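Side-chain contact in ricin B-related lectin (Polyporus squamosus, PDB 5MUA), which binds galactose through a ricin-type beta-trefoil and carries a papain-like, calcium-dependent cysteine protease domain that binds the inhibitor E-64: residues 197-202 with 209-214. Numbering follows the deposited sequence.
Sequences GSTPWR and DDFATV. With CA (calcium ion), chain H; CA (calcium ion), chain I; E64 (N-[N-[1-hydroxycarboxyethyl-carbonyl]leucylamino-butyl]-guanidine), chain K.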
loop_
_atom_site.group_PDB
_atom_site.type_symbol
_atom_site.label_atom_id
_atom_site.label_comp_id
_atom_site.label_asym_id
_atom_site.label_seq_id
_atom_site.Cartn_x
_atom_site.Cartn_y
_atom_site.Cartn_z
ATOM N N GLY B 197 -11.999 0.561 8.579
ATOM C CA GLY B 197 -12.711 0.501 9.858
ATOM C C GLY B 197 -13.811 -0.541 9.946
ATOM O O GLY B 197 -14.113 -1.007 11.026
ATOM N N SER B 198 -14.353 -0.890 8.799
ATOM C CA SER B 198 -15.374 -1.943 8.684
ATOM C C SER B 198 -14.823 -3.242 8.093
ATOM O O SER B 198 -15.583 -4.123 7.723
ATOM C CB SER B 198 -16.490 -1.441 7.803
ATOM O OG SER B 198 -15.926 -0.978 6.606
ATOM N N THR B 199 -13.512 -3.366 7.972
ATOM C CA THR B 199 -12.913 -4.633 7.473
ATOM C C THR B 199 -12.554 -5.445 8.689
ATOM O O THR B 199 -11.758 -5.022 9.530
ATOM C CB THR B 199 -11.614 -4.347 6.703
ATOM O OG1 THR B 199 -11.906 -3.483 5.615
ATOM C CG2 THR B 199 -10.922 -5.634 6.219
ATOM N N PRO B 200 -13.062 -6.703 8.779
ATOM C CA PRO B 200 -12.639 -7.454 9.975
ATOM C C PRO B 200 -11.130 -7.854 9.971
ATOM O O PRO B 200 -10.598 -8.150 8.897
ATOM C CB PRO B 200 -13.530 -8.749 9.910
ATOM C CG PRO B 200 -14.689 -8.426 9.010
ATOM C CD PRO B 200 -14.181 -7.315 8.053
ATOM N N TRP B 201 -10.525 -7.917 11.150
ATOM C CA TRP B 201 -9.202 -8.380 11.322
ATOM C C TRP B 201 -9.216 -9.877 11.132
ATOM O O TRP B 201 -10.006 -10.573 11.749
ATOM C CB TRP B 201 -8.635 -8.032 12.678
ATOM C CG TRP B 201 -7.270 -8.457 13.000
ATOM C CD1 TRP B 201 -6.134 -7.667 12.937
ATOM C CD2 TRP B 201 -6.808 -9.724 13.502
ATOM N NE1 TRP B 201 -5.032 -8.348 13.312
ATOM C CE2 TRP B 201 -5.390 -9.627 13.636
ATOM C CE3 TRP B 201 -7.424 -10.939 13.816
ATOM C CZ2 TRP B 201 -4.600 -10.680 14.084
ATOM C CZ3 TRP B 201 -6.631 -11.999 14.235
ATOM C CH2 TRP B 201 -5.230 -11.851 14.391
ATOM N N ARG B 202 -8.290 -10.374 10.310
ATOM C CA ARG B 202 -8.138 -11.843 10.201
ATOM C C ARG B 202 -6.680 -12.154 10.149
ATOM O O ARG B 202 -5.886 -11.523 9.371
ATOM C CB ARG B 202 -8.896 -12.410 9.026
ATOM C CG ARG B 202 -10.376 -12.010 8.966
ATOM C CD ARG B 202 -11.181 -12.806 7.916
ATOM N NE ARG B 202 -10.916 -12.286 6.552
ATOM C CZ ARG B 202 -10.556 -13.012 5.508
ATOM N NH1 ARG B 202 -10.444 -14.358 5.624
ATOM N NH2 ARG B 202 -10.333 -12.446 4.342
ATOM N N ASP B 209 -0.178 -5.968 9.458
ATOM C CA ASP B 209 0.621 -5.598 8.338
ATOM C C ASP B 209 -0.219 -5.118 7.161
ATOM O O ASP B 209 0.187 -4.185 6.452
ATOM C CB ASP B 209 1.640 -6.665 7.938
ATOM C CG ASP B 209 1.002 -8.008 7.508
ATOM O OD1 ASP B 209 0.650 -8.154 6.318
ATOM O OD2 ASP B 209 0.827 -8.855 8.425
ATOM N N ASP B 210 -1.354 -5.735 6.930
ATOM C CA ASP B 210 -2.182 -5.409 5.783
ATOM C C ASP B 210 -2.898 -4.062 6.001
ATOM O O ASP B 210 -2.938 -3.240 5.129
ATOM C CB ASP B 210 -3.162 -6.532 5.509
ATOM C CG ASP B 210 -2.437 -7.811 5.209
ATOM O OD1 ASP B 210 -1.802 -7.852 4.131
ATOM O OD2 ASP B 210 -2.405 -8.676 6.106
ATOM N N PHE B 211 -3.438 -3.865 7.209
ATOM C CA PHE B 211 -4.053 -2.587 7.537
ATOM C C PHE B 211 -3.062 -1.469 7.328
ATOM O O PHE B 211 -3.450 -0.466 6.702
ATOM C CB PHE B 211 -4.559 -2.556 8.967
ATOM C CG PHE B 211 -5.855 -3.313 9.167
ATOM C CD1 PHE B 211 -7.079 -2.693 8.960
ATOM C CD2 PHE B 211 -5.839 -4.671 9.500
ATOM C CE1 PHE B 211 -8.257 -3.383 9.087
ATOM C CE2 PHE B 211 -7.022 -5.373 9.660
ATOM C CZ PHE B 211 -8.242 -4.724 9.419
ATOM N N ALA B 212 -1.830 -1.608 7.828
ATOM C CA ALA B 212 -0.868 -0.534 7.753
ATOM C C ALA B 212 -0.369 -0.260 6.305
ATOM O O ALA B 212 -0.196 0.872 5.850
ATOM C CB ALA B 212 0.276 -0.744 8.735
ATOM N N THR B 213 -0.167 -1.344 5.587
ATOM C CA THR B 213 0.306 -1.222 4.198
ATOM C C THR B 213 -0.788 -0.686 3.310
ATOM O O THR B 213 -0.514 0.149 2.460
ATOM C CB THR B 213 0.811 -2.589 3.678
ATOM O OG1 THR B 213 1.942 -2.929 4.427
ATOM C CG2 THR B 213 1.254 -2.507 2.186
ATOM N N VAL B 214 -2.015 -1.190 3.435
ATOM C CA VAL B 214 -3.108 -0.769 2.621
ATOM C C VAL B 214 -3.404 0.728 2.927
ATOM O O VAL B 214 -3.643 1.481 1.988
ATOM C CB VAL B 214 -4.379 -1.652 2.774
ATOM C CG1 VAL B 214 -5.591 -1.039 2.090
ATOM C CG2 VAL B 214 -4.108 -3.029 2.171
HETATM CA CA CA H . -0.614 -10.191 6.704
HETATM CA CA CA I . 0.936 -10.757 9.767
HETATM C C1 E64 K . -1.495 -7.581 14.375
HETATM O O1 E64 K . -2.429 -7.963 13.677
HETATM O O2 E64 K . -1.640 -6.965 15.481
HETATM C C2 E64 K . -0.120 -7.731 13.862
HETATM C C3 E64 K . 0.056 -9.129 13.266
HETATM O O3 E64 K . 0.036 -9.866 14.478
HETATM C C4 E64 K . 1.360 -9.308 12.578
HETATM O O4 E64 K . 1.450 -9.246 11.395
HETATM N N1 E64 K . 2.418 -9.432 13.311
HETATM C C6 E64 K . 3.773 -9.610 12.811
HETATM C C7 E64 K . 4.756 -8.456 12.865
HETATM C C8 E64 K . 4.228 -7.149 12.288
HETATM C C9 E64 K . 4.186 -7.229 10.761
HETATM C C10 E64 K . 5.132 -6.080 12.732
HETATM C C11 E64 K . 4.405 -10.958 13.079
HETATM O O5 E64 K . 4.949 -11.083 14.165
HETATM N N2 E64 K . 4.371 -11.935 12.206
HETATM C C12 E64 K . 5.146 -13.186 12.326
HETATM C C13 E64 K . 6.121 -13.302 11.160
HETATM C C14 E64 K . 6.885 -14.647 11.066
HETATM C C15 E64 K . 8.393 -14.404 11.099
HETATM N N3 E64 K . 9.072 -15.608 10.605
HETATM C C16 E64 K . 10.365 -15.722 10.352
HETATM N N4 E64 K . 11.225 -14.744 10.694
HETATM N N5 E64 K . 10.803 -16.837 9.681
HETATM O O HOH W 1 -0.541 -10.148 4.213
HETATM O O HOH W 2 1.320 -12.542 11.527
#
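Phe211 pushes its ring against the backbone of Thr199, Pro200 and Trp201, a small van der Waals contact (150 Å² buried) between a loop and the first turns of helix 208-226 in the papain-like protease domain. That helix starts at Cys208 of the E64 pocket, and the loop carries Trp201 to the same pocket. The two segments share no hydrogen bond. Thr199 O lies at the edge of the Phe211 ring, in its plane, 3.5 Å from Phe211 CZ. On the same rim Phe211 CE2 stands 4.1 Å from Trp201 CA and equally far from Trp201 CD1, the apolar side-chain pair of the contact, the aromatic side chains crossing at about a right angle. Phe206 meets the Phe211 ring edge-to-face, and Gln268 touches both aromatic residues.

Trp201 carries its indole past Phe211 to the inhibitor because chi1 of 180° sets CG opposite the backbone N. The helix start supplies calcium ligands. Asp209 grips one calcium with both carboxylate oxygens, and its OD2 bridges to the second calcium, which E64 O4 also binds. Asp210 OD2 joins the first calcium at 2.4 Å, while water 1, another ligand of that ion, donates to Asp210 OD1. Glu204 and Asp207, together with Ser175 and Asp176 of the second subunit, complete these sites, consistent with calcium-dependent activation. One turn along the helix, Thr213 N and Thr213 OG1 approach Asp209 O from opposite faces of its carbonyl plane, doubly binding the backbone of this shared ligand. Calcium and loop are two of the inhibitor's holds: E64 O4 lies 2.3 Å from the second calcium, while Trp201 NE1 donates to E64 O1, at the edge of the indole and in its plane, over 2.7 Å with an N-H...O angle of 157°.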